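Local structure of afamin (6FAK) at residues A[410-415]-A[528-533]; A[414-419]-A[492-497]; A[498-503]-A[536-541]; A[158-163]-A[186-191]. The protein carries hydrophobic molecules in body fluids, binding vitamin E and keeping lipidated Wnt proteins soluble and active. All coordinates share one frame; numbering follows the deposited sequence.

Contact 1: A[410-415]-A[528-533]; sequences YLIRLT and RFLVNL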
# COMPACT_ATOMS: atom_id res chain seq x y z
N TYR A 410 2.09 12.99 -15.11
CA TYR A 410 1.36 11.82 -14.59
C TYR A 410 -0.13 12.08 -14.29
O TYR A 410 -0.99 11.23 -14.56
CB TYR A 410 2.05 11.20 -13.36
CG TYR A 410 3.28 10.38 -13.76
CD1 TYR A 410 3.19 9.42 -14.77
CD2 TYR A 410 4.50 10.52 -13.12
CE1 TYR A 410 4.29 8.65 -15.14
CE2 TYR A 410 5.61 9.77 -13.51
CZ TYR A 410 5.49 8.85 -14.54
OH TYR A 410 6.52 8.06 -14.94
N LEU A 411 -0.39 13.25 -13.74
CA LEU A 411 -1.75 13.68 -13.47
C LEU A 411 -2.54 13.81 -14.75
O LEU A 411 -3.69 13.38 -14.81
CB LEU A 411 -1.74 15.00 -12.65
CG LEU A 411 -1.24 14.85 -11.22
CD1 LEU A 411 -1.20 16.24 -10.62
CD2 LEU A 411 -2.14 13.97 -10.36
N ILE A 412 -1.96 14.40 -15.78
CA ILE A 412 -2.63 14.47 -17.10
C ILE A 412 -2.94 13.04 -17.65
O ILE A 412 -4.10 12.72 -18.01
CB ILE A 412 -1.78 15.29 -18.14
CG1 ILE A 412 -1.75 16.77 -17.74
CG2 ILE A 412 -2.39 15.14 -19.54
CD1 ILE A 412 -0.76 17.65 -18.51
N ARG A 413 -1.94 12.19 -17.66
CA ARG A 413 -2.05 10.82 -18.21
C ARG A 413 -3.05 9.99 -17.43
O ARG A 413 -3.91 9.37 -18.04
CB ARG A 413 -0.70 10.11 -18.24
CG ARG A 413 0.09 10.43 -19.52
CD ARG A 413 -0.39 9.59 -20.74
NE ARG A 413 -1.35 10.32 -21.59
CZ ARG A 413 -2.31 9.78 -22.34
NH1 ARG A 413 -2.47 8.45 -22.39
NH2 ARG A 413 -3.11 10.56 -23.03
N LEU A 414 -2.94 10.00 -16.11
CA LEU A 414 -3.82 9.24 -15.27
C LEU A 414 -5.29 9.68 -15.44
O LEU A 414 -6.20 8.86 -15.46
CB LEU A 414 -3.44 9.32 -13.79
CG LEU A 414 -2.24 8.52 -13.26
CD1 LEU A 414 -1.78 9.12 -11.91
CD2 LEU A 414 -2.68 7.07 -13.06
N THR A 415 -5.50 11.00 -15.46
CA THR A 415 -6.87 11.55 -15.60
C THR A 415 -7.47 11.20 -16.98
O THR A 415 -8.63 10.85 -17.07
CB THR A 415 -6.89 13.07 -15.32
OG1 THR A 415 -6.34 13.31 -14.01
CG2 THR A 415 -8.26 13.58 -15.31
N ARG A 528 -5.19 19.48 -7.79
CA ARG A 528 -6.62 19.35 -8.05
C ARG A 528 -7.08 20.18 -9.20
O ARG A 528 -7.90 19.72 -9.98
CB ARG A 528 -7.49 19.73 -6.87
CG ARG A 528 -7.34 18.87 -5.65
CD ARG A 528 -8.29 19.47 -4.61
NE ARG A 528 -8.13 18.84 -3.32
CZ ARG A 528 -7.54 19.34 -2.24
NH1 ARG A 528 -7.04 20.58 -2.24
NH2 ARG A 528 -7.48 18.61 -1.12
N PHE A 529 -6.53 21.38 -9.31
CA PHE A 529 -6.81 22.25 -10.47
C PHE A 529 -6.50 21.55 -11.80
O PHE A 529 -7.34 21.53 -12.74
CB PHE A 529 -6.07 23.61 -10.32
CG PHE A 529 -6.18 24.49 -11.52
CD1 PHE A 529 -5.26 24.39 -12.57
CD2 PHE A 529 -7.18 25.43 -11.60
CE1 PHE A 529 -5.37 25.17 -13.70
CE2 PHE A 529 -7.31 26.22 -12.75
CZ PHE A 529 -6.39 26.09 -13.81
N LEU A 530 -5.30 20.98 -11.88
CA LEU A 530 -4.87 20.31 -13.10
C LEU A 530 -5.76 19.13 -13.48
O LEU A 530 -6.15 18.99 -14.65
CB LEU A 530 -3.44 19.87 -13.03
CG LEU A 530 -2.91 19.16 -14.27
CD1 LEU A 530 -3.05 19.90 -15.59
CD2 LEU A 530 -1.45 18.87 -14.04
N VAL A 531 -6.11 18.31 -12.47
CA VAL A 531 -6.96 17.18 -12.69
C VAL A 531 -8.34 17.63 -13.17
O VAL A 531 -8.83 17.10 -14.18
CB VAL A 531 -7.01 16.25 -11.47
CG1 VAL A 531 -8.11 15.19 -11.58
CG2 VAL A 531 -5.66 15.57 -11.30
N ASN A 532 -8.94 18.57 -12.47
CA ASN A 532 -10.25 19.12 -12.91
C ASN A 532 -10.21 19.73 -14.32
O ASN A 532 -11.11 19.53 -15.14
CB ASN A 532 -10.82 20.11 -11.87
CG ASN A 532 -11.20 19.43 -10.57
OD1 ASN A 532 -11.71 18.30 -10.59
ND2 ASN A 532 -10.98 20.11 -9.45
N LEU A 533 -9.12 20.41 -14.63
CA LEU A 533 -8.91 20.95 -15.97
C LEU A 533 -8.90 19.88 -17.07
O LEU A 533 -9.53 20.07 -18.17
CB LEU A 533 -7.62 21.77 -16.03
CG LEU A 533 -7.41 22.56 -17.30
CD1 LEU A 533 -8.46 23.67 -17.46
CD2 LEU A 533 -5.99 23.12 -17.27

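Contact 2: A[414-419]-A[492-497]; sequences LTKIAP and LKADKT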
# COMPACT_ATOMS: atom_id res chain seq x y z
N LEU A 414 -2.94 10.00 -16.11
CA LEU A 414 -3.82 9.24 -15.27
C LEU A 414 -5.29 9.68 -15.44
O LEU A 414 -6.20 8.86 -15.46
CB LEU A 414 -3.44 9.32 -13.79
CG LEU A 414 -2.24 8.52 -13.26
CD1 LEU A 414 -1.78 9.12 -11.91
CD2 LEU A 414 -2.68 7.07 -13.06
N THR A 415 -5.50 11.00 -15.46
CA THR A 415 -6.87 11.55 -15.60
C THR A 415 -7.47 11.20 -16.98
O THR A 415 -8.63 10.85 -17.07
CB THR A 415 -6.89 13.07 -15.32
OG1 THR A 415 -6.34 13.31 -14.01
CG2 THR A 415 -8.26 13.58 -15.31
N LYS A 416 -6.67 11.25 -18.04
CA LYS A 416 -7.11 10.78 -19.36
C LYS A 416 -7.60 9.33 -19.39
O LYS A 416 -8.62 8.98 -20.07
CB LYS A 416 -5.99 10.94 -20.41
CG LYS A 416 -5.68 12.36 -20.81
CD LYS A 416 -6.73 12.95 -21.73
CE LYS A 416 -6.27 14.26 -22.39
NZ LYS A 416 -5.28 14.16 -23.52
N ILE A 417 -6.84 8.46 -18.74
CA ILE A 417 -7.08 7.06 -18.80
C ILE A 417 -8.17 6.60 -17.83
O ILE A 417 -8.81 5.60 -18.09
CB ILE A 417 -5.78 6.16 -18.66
CG1 ILE A 417 -5.23 6.19 -17.28
CG2 ILE A 417 -4.70 6.51 -19.70
CD1 ILE A 417 -4.18 5.14 -17.05
N ALA A 418 -8.31 7.29 -16.70
CA ALA A 418 -9.24 6.92 -15.60
C ALA A 418 -10.02 8.14 -15.09
O ALA A 418 -9.97 8.44 -13.90
CB ALA A 418 -8.49 6.23 -14.45
N PRO A 419 -10.68 8.86 -16.00
CA PRO A 419 -11.34 10.12 -15.63
C PRO A 419 -12.54 9.92 -14.70
O PRO A 419 -12.94 10.90 -14.08
CB PRO A 419 -11.78 10.71 -16.97
CG PRO A 419 -11.99 9.51 -17.84
CD PRO A 419 -10.88 8.58 -17.44
N LEU A 492 -2.46 1.90 -22.11
CA LEU A 492 -3.82 2.40 -22.23
C LEU A 492 -3.87 3.75 -22.92
O LEU A 492 -3.01 4.55 -22.75
CB LEU A 492 -4.49 2.52 -20.86
CG LEU A 492 -4.71 1.22 -20.10
CD1 LEU A 492 -5.53 1.44 -18.83
CD2 LEU A 492 -5.36 0.14 -20.96
N LYS A 493 -4.94 3.99 -23.66
CA LYS A 493 -5.20 5.26 -24.29
C LYS A 493 -6.31 5.94 -23.49
O LYS A 493 -6.94 5.32 -22.65
CB LYS A 493 -5.61 5.01 -25.73
CG LYS A 493 -4.46 4.41 -26.54
CD LYS A 493 -4.95 3.86 -27.87
CE LYS A 493 -3.80 3.54 -28.82
NZ LYS A 493 -4.26 3.50 -30.24
N ALA A 494 -6.53 7.22 -23.75
CA ALA A 494 -7.58 7.99 -23.08
C ALA A 494 -8.95 7.29 -23.22
O ALA A 494 -9.22 6.63 -24.23
CB ALA A 494 -7.60 9.43 -23.62
N ASP A 495 -9.80 7.39 -22.20
CA ASP A 495 -11.15 6.90 -22.36
C ASP A 495 -12.01 7.90 -23.13
O ASP A 495 -12.59 8.83 -22.55
CB ASP A 495 -11.82 6.59 -21.02
CG ASP A 495 -13.18 5.97 -21.19
OD1 ASP A 495 -13.77 6.03 -22.32
OD2 ASP A 495 -13.70 5.43 -20.19
N LYS A 496 -12.18 7.70 -24.42
CA LYS A 496 -12.89 8.73 -25.21
C LYS A 496 -14.42 8.74 -25.09
O LYS A 496 -15.05 9.62 -25.62
CB LYS A 496 -12.50 8.69 -26.68
CG LYS A 496 -11.13 9.29 -26.95
CD LYS A 496 -10.16 8.18 -27.28
CE LYS A 496 -8.72 8.65 -27.34
NZ LYS A 496 -7.88 7.47 -26.99
N THR A 497 -14.98 7.81 -24.33
CA THR A 497 -16.42 7.82 -24.05
C THR A 497 -16.79 8.77 -22.89
O THR A 497 -17.97 9.03 -22.65
CB THR A 497 -16.92 6.41 -23.70
OG1 THR A 497 -16.43 5.98 -22.41
CG2 THR A 497 -16.46 5.37 -24.77
O HOH W 1 -8.74 4.20 -20.41

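Contact 3: A[498-503]-A[536-541]; sequences YVPPPF and LKHELT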
# COMPACT_ATOMS: atom_id res chain seq x y z
N TYR A 498 -15.80 9.24 -22.14
CA TYR A 498 -16.05 10.02 -20.97
C TYR A 498 -16.67 11.38 -21.30
O TYR A 498 -16.20 12.07 -22.17
CB TYR A 498 -14.75 10.20 -20.16
CG TYR A 498 -14.86 11.13 -18.98
CD1 TYR A 498 -15.46 10.72 -17.78
CD2 TYR A 498 -14.33 12.40 -19.04
CE1 TYR A 498 -15.52 11.61 -16.69
CE2 TYR A 498 -14.42 13.27 -17.96
CZ TYR A 498 -15.01 12.85 -16.80
OH TYR A 498 -15.02 13.71 -15.73
N VAL A 499 -17.68 11.76 -20.54
CA VAL A 499 -18.25 13.11 -20.53
C VAL A 499 -18.34 13.59 -19.08
O VAL A 499 -18.96 12.94 -18.26
CB VAL A 499 -19.66 13.15 -21.21
CG1 VAL A 499 -20.31 14.56 -21.14
CG2 VAL A 499 -19.53 12.70 -22.69
N PRO A 500 -17.68 14.72 -18.75
CA PRO A 500 -17.62 15.19 -17.35
C PRO A 500 -18.97 15.74 -16.89
O PRO A 500 -19.77 16.14 -17.72
CB PRO A 500 -16.61 16.34 -17.44
CG PRO A 500 -16.79 16.87 -18.82
CD PRO A 500 -17.00 15.65 -19.67
N PRO A 501 -19.20 15.80 -15.57
CA PRO A 501 -20.28 16.64 -15.08
C PRO A 501 -19.94 18.12 -15.29
O PRO A 501 -18.86 18.44 -15.72
CB PRO A 501 -20.28 16.31 -13.61
CG PRO A 501 -18.80 16.22 -13.30
CD PRO A 501 -18.22 15.50 -14.48
N PRO A 502 -20.90 19.04 -15.01
CA PRO A 502 -20.51 20.44 -15.00
C PRO A 502 -19.53 20.66 -13.87
O PRO A 502 -19.55 19.88 -12.89
CB PRO A 502 -21.83 21.19 -14.68
CG PRO A 502 -22.91 20.18 -14.77
CD PRO A 502 -22.29 18.82 -14.61
N PHE A 503 -18.66 21.64 -14.03
CA PHE A 503 -17.77 22.08 -12.99
C PHE A 503 -18.03 23.56 -12.71
O PHE A 503 -18.16 24.35 -13.63
CB PHE A 503 -16.32 21.95 -13.41
CG PHE A 503 -15.86 20.54 -13.59
CD1 PHE A 503 -15.68 19.68 -12.48
CD2 PHE A 503 -15.64 20.03 -14.84
CE1 PHE A 503 -15.26 18.34 -12.65
CE2 PHE A 503 -15.24 18.69 -15.02
CZ PHE A 503 -15.02 17.88 -13.91
N LEU A 536 -12.34 18.52 -17.49
CA LEU A 536 -13.13 19.52 -18.23
C LEU A 536 -12.80 19.54 -19.75
O LEU A 536 -13.70 19.52 -20.60
CB LEU A 536 -12.98 20.89 -17.61
CG LEU A 536 -13.68 22.00 -18.45
CD1 LEU A 536 -15.19 21.83 -18.51
CD2 LEU A 536 -13.29 23.35 -17.89
N LYS A 537 -11.52 19.49 -20.06
CA LYS A 537 -10.98 19.60 -21.41
C LYS A 537 -10.34 18.28 -21.88
O LYS A 537 -9.27 18.29 -22.52
CB LYS A 537 -9.94 20.72 -21.40
CG LYS A 537 -10.45 22.08 -20.98
CD LYS A 537 -11.49 22.58 -21.95
CE LYS A 537 -11.53 24.11 -21.99
NZ LYS A 537 -12.89 24.57 -22.36
N HIS A 538 -10.96 17.16 -21.52
CA HIS A 538 -10.47 15.82 -21.88
C HIS A 538 -10.20 15.60 -23.37
O HIS A 538 -9.33 14.79 -23.72
CB HIS A 538 -11.44 14.72 -21.36
CG HIS A 538 -12.78 14.71 -22.03
ND1 HIS A 538 -13.08 13.85 -23.07
CD2 HIS A 538 -13.90 15.44 -21.82
CE1 HIS A 538 -14.31 14.07 -23.48
NE2 HIS A 538 -14.83 15.03 -22.75
N GLU A 539 -10.94 16.31 -24.23
CA GLU A 539 -10.77 16.27 -25.69
C GLU A 539 -9.40 16.78 -26.18
O GLU A 539 -8.87 16.28 -27.16
CB GLU A 539 -11.93 17.00 -26.41
CG GLU A 539 -11.93 18.53 -26.39
CD GLU A 539 -12.42 19.17 -25.08
OE1 GLU A 539 -12.55 20.43 -25.12
OE2 GLU A 539 -12.69 18.48 -24.06
N LEU A 540 -8.83 17.74 -25.47
CA LEU A 540 -7.52 18.32 -25.81
C LEU A 540 -6.37 17.32 -25.70
O LEU A 540 -6.44 16.34 -24.95
CB LEU A 540 -7.20 19.55 -24.90
CG LEU A 540 -8.12 20.77 -24.99
CD1 LEU A 540 -7.46 21.98 -24.32
CD2 LEU A 540 -8.55 21.08 -26.43
N THR A 541 -5.31 17.54 -26.49
CA THR A 541 -4.12 16.70 -26.41
C THR A 541 -3.38 16.97 -25.10
O THR A 541 -3.51 18.03 -24.53
CB THR A 541 -3.09 16.95 -27.56
OG1 THR A 541 -2.58 18.29 -27.46
CG2 THR A 541 -3.68 16.72 -28.98

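Contact 4: A[158-163]-A[186-191]; sequences LTVAVH and IPVTQY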
# COMPACT_ATOMS: atom_id res chain seq x y z
N LEU A 158 0.39 -0.46 15.73
CA LEU A 158 0.97 -0.40 17.11
C LEU A 158 2.41 0.19 17.12
O LEU A 158 2.77 0.95 18.02
CB LEU A 158 0.97 -1.77 17.75
CG LEU A 158 -0.38 -2.39 18.08
CD1 LEU A 158 -0.20 -3.87 18.40
CD2 LEU A 158 -1.08 -1.69 19.22
N THR A 159 3.23 -0.18 16.16
CA THR A 159 4.52 0.44 15.99
C THR A 159 4.42 1.95 15.71
O THR A 159 5.20 2.78 16.26
CB THR A 159 5.33 -0.26 14.88
OG1 THR A 159 5.56 -1.62 15.28
CG2 THR A 159 6.67 0.43 14.63
N VAL A 160 3.50 2.29 14.82
CA VAL A 160 3.23 3.69 14.52
C VAL A 160 2.80 4.44 15.81
O VAL A 160 3.32 5.51 16.06
CB VAL A 160 2.24 3.81 13.31
CG1 VAL A 160 1.66 5.20 13.17
CG2 VAL A 160 2.98 3.46 12.03
N ALA A 161 1.92 3.87 16.64
CA ALA A 161 1.48 4.51 17.89
C ALA A 161 2.64 4.72 18.83
O ALA A 161 2.73 5.79 19.44
CB ALA A 161 0.40 3.69 18.59
N VAL A 162 3.52 3.73 18.91
CA VAL A 162 4.73 3.82 19.76
C VAL A 162 5.63 5.00 19.32
O VAL A 162 6.06 5.80 20.14
CB VAL A 162 5.54 2.49 19.76
CG1 VAL A 162 6.93 2.67 20.33
CG2 VAL A 162 4.81 1.45 20.60
N HIS A 163 5.94 5.07 18.03
CA HIS A 163 6.75 6.14 17.49
C HIS A 163 6.09 7.51 17.61
O HIS A 163 6.77 8.51 17.94
CB HIS A 163 7.20 5.80 16.10
CG HIS A 163 8.27 4.77 16.12
ND1 HIS A 163 9.59 5.09 15.90
CD2 HIS A 163 8.26 3.48 16.51
CE1 HIS A 163 10.33 4.01 16.05
NE2 HIS A 163 9.55 3.01 16.42
N ILE A 186 6.88 13.59 10.41
CA ILE A 186 7.02 13.25 9.00
C ILE A 186 7.48 11.81 8.74
O ILE A 186 6.82 11.09 7.96
CB ILE A 186 7.88 14.27 8.23
CG1 ILE A 186 7.09 15.57 8.06
CG2 ILE A 186 8.28 13.75 6.84
CD1 ILE A 186 7.98 16.75 7.81
N PRO A 187 8.61 11.38 9.35
CA PRO A 187 9.01 10.01 9.03
C PRO A 187 8.11 8.95 9.62
O PRO A 187 8.15 7.85 9.13
CB PRO A 187 10.39 9.85 9.64
CG PRO A 187 10.63 11.07 10.47
CD PRO A 187 9.64 12.11 10.11
N VAL A 188 7.35 9.26 10.66
CA VAL A 188 6.40 8.30 11.22
C VAL A 188 5.27 8.12 10.19
O VAL A 188 4.85 6.99 9.91
CB VAL A 188 5.83 8.71 12.57
CG1 VAL A 188 4.97 7.60 13.13
CG2 VAL A 188 6.95 9.02 13.60
N THR A 189 4.78 9.23 9.66
CA THR A 189 3.75 9.23 8.59
C THR A 189 4.19 8.51 7.32
O THR A 189 3.39 7.74 6.73
CB THR A 189 3.33 10.66 8.28
OG1 THR A 189 2.80 11.18 9.51
CG2 THR A 189 2.27 10.73 7.17
N GLN A 190 5.44 8.72 6.92
CA GLN A 190 5.97 8.04 5.76
C GLN A 190 6.03 6.52 5.95
O GLN A 190 5.80 5.75 5.01
CB GLN A 190 7.33 8.59 5.37
CG GLN A 190 7.20 10.02 4.85
CD GLN A 190 8.53 10.71 4.58
OE1 GLN A 190 9.58 10.38 5.17
NE2 GLN A 190 8.49 11.70 3.67
N TYR A 191 6.40 6.09 7.15
CA TYR A 191 6.45 4.68 7.48
C TYR A 191 5.04 4.06 7.34
O TYR A 191 4.82 3.04 6.64
CB TYR A 191 6.94 4.54 8.90
CG TYR A 191 7.09 3.13 9.34
CD1 TYR A 191 8.24 2.42 9.00
CD2 TYR A 191 6.12 2.49 10.09
CE1 TYR A 191 8.41 1.12 9.41
CE2 TYR A 191 6.27 1.17 10.51
CZ TYR A 191 7.42 0.49 10.16
OH TYR A 191 7.62 -0.83 10.56

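Contact 1: A[410-415]-A[528-533]
Leu-411, Ile-412 and Thr-415 meet Leu-530 and Val-531 without any ring or amide side chain between them; the flat group that matters is the peptide carbonyl of Leu-411, whose two faces are approached by Thr-415. OG1 of Thr-415 bonds to Leu-411 O at 2.8 Å, tilted 23° from the carbonyl plane, while Thr-415 N reaches the same oxygen from the other face. With chi1 at -55°, the hydroxyl lies beside its own backbone N and can turn back onto the helix, a common way of burying a threonine with its polar atom satisfied. Val-531 faces this satisfied hydroxyl with its methyls, CG1 resting 3.5 Å from Thr-415 OG1. The Val-531 and Leu-411 side chains cross at about a right angle, with CG2 of the valine 4.0 Å from CD2 of the leucine. The two methyls of Leu-530 divide between two residues, CD1 lying 4.0 Å from Ile-412 CG1 and CD2 4.1 Å from Leu-411 CB. The axes pass at 9.3 Å and run in similar directions, crossing at -37°. On one flank helix 542-560 adds Gln-546 against Ile-412 and Phe-549 against Leu-530; helix 423-440 contributes Leu-426, which touches both Thr-415 and Val-531.

Contact 2: A[414-419]-A[492-497]
The last turn of helix 376-417 is met by the extended loop that follows helix 485-490, and Lys-416 and Ile-417 face Ala-494 and its neighbours there. A helix end presents carbonyl oxygens with no further turn to bond to, and here the loop supplies a donor: Asp-495 N gives a hydrogen bond of 2.9 Å to Lys-416 O, with an N-H...O angle of 160°. The same oxygen receives a CA-H...O contact from Ala-494 CA at 3.3 Å, so two adjoining loop residues converge on it. Beside this, Ala-494 CB sits 3.9 Å from Lys-416 CB. The lysine chain then bends away, and its NZ forms a salt bridge with Asp-542 and a bond to Leu-540 O.

Asp-495 also shapes the loop itself through an Asx turn, in which OD1 accepts from Thr-497 N on its anti side; Thr-497 OG1 reaches OD1 on the syn side, 2.7 Å away, both donors being displaced to the same face of the carboxylate. OD2 is held by Gln-420 NE2. With chi1 at 71°, Ile-417 sets CG2 anti to its carbonyl carbon, and this methyl rests against the carbonyls of Leu-492 and Lys-493, 3.9 Å from Lys-493 O and 4.2 Å from Leu-492 CB. A water donates to Ile-417 O at 2.7 Å and to Lys-493 O at 3.1 Å, bridging the helix end and the loop, and Asn-471 ND2 adds a second donor to Ile-417 O.

Contact 3: A[498-503]-A[536-541]
This is a contact largely between loops, reaching into a strand start and a helix end and made mainly by rings: Tyr-498, Pro-500 and Phe-503 lie against Leu-536 and His-538 where helix 521-536 ends and the chain turns toward helix 542-560. A type I beta turn from Lys-537 to Leu-540 carries His-538 at its second position. Its imidazole is met edge-to-face by Tyr-498: the phenol edge points at the histidine face, the ring planes stand at 81° and the centroids are 5.5 Å apart. Tyr-498 CD2 does the touching, 4.1 Å from His-538 CG. Pro-500 crosses the imidazole at about a right angle, with its CD 3.8 Å from His-538 CD2. Further along, Phe-503 and Leu-536 slide past each other in opposite directions, bringing Phe-503 CD2 to 3.9 Å from Leu-536 CB. Phe-503 also pairs through its backbone with Phe-585, which probably belongs to an engineered protease-site remnant at the C terminus.

His-538 and Glu-539 each have two conformers, so polar detail here is doubtful. In one, Tyr-498 O comes to 3.0 Å from His-538 CE1, its angle to NE2 too poor for a hydrogen bond, and Glu-539 OE2 lies over the imidazole face opposite Tyr-498 CD2. An apolar and T-shaped contact lacking a hydrogen bond across it is consistent with a histidine modelled in two conformers.

Contact 4: A[158-163]-A[186-191]
Val-160 and Val-188 form the apolar centre, their side chains crossing obliquely with the CG1 methyls 4.1 Å apart. Val-188 CG1 also lies 4.0 Å from Val-160 O, against the backbone of the opposing helix. Its other branch, CG2, stands 4.1 Å from His-163 CB, so the valine sits between residues one turn apart. These are the residues of two helices running almost exactly antiparallel, at 178°, with axes 10.1 Å apart.

The aromatic contact follows one turn on. Tyr-191 holds CG anti to its own backbone N (chi1 -177°), which sends the ring across the gap to helix 154-171. There Val-160 CG2 comes to its edge, in the ring plane, 3.8 Å from CD2, and Thr-159 CG2 lies 4.2 Å from CE2.

The pair forms a helical hairpin at the end of the first albumin repeat, closed near its turn by the disulfide Cys-171 to Cys-180. Its second arm, helix 177-209, is the long helix that runs on into the second repeat, as in serum albumin. It is kinked in this segment, because Pro-187 has no N-H to give and Val-188 N also lacks a bond to the preceding turn.

Among the polar groups, Tyr-191 OH and His-163 NE2 bond outside the hairpin, to Gln-291 and Glu-288, while Thr-159 OG1 bonds back to Pro-155 O of its own helix. Gln-291 and Glu-288 fall in the region that forms the binding pocket for hydrophobic ligands, and Phe-195 of that region meets the Tyr-191 ring.

In the fold
Along the chain contact 4 closes first, at the end of the first albumin repeat, and the other three follow within the third. Contacts 1, 2 and 3 form a compact group, each pair of centres about 11 Å apart. Contacts 1 and 2 share Leu-414 and Thr-415 on helix 376-417, and contact 2 touches contact 3 through Lys-416 and through Pro-419, which packs on Tyr-498. The end of one helix is thus fixed to a neighbouring helix and to two loops together. Contact 4 stands apart, its centre 30 to 40 Å from the others; the two groups lie in different albumin repeats of a chain whose long helices continue from one repeat to the next.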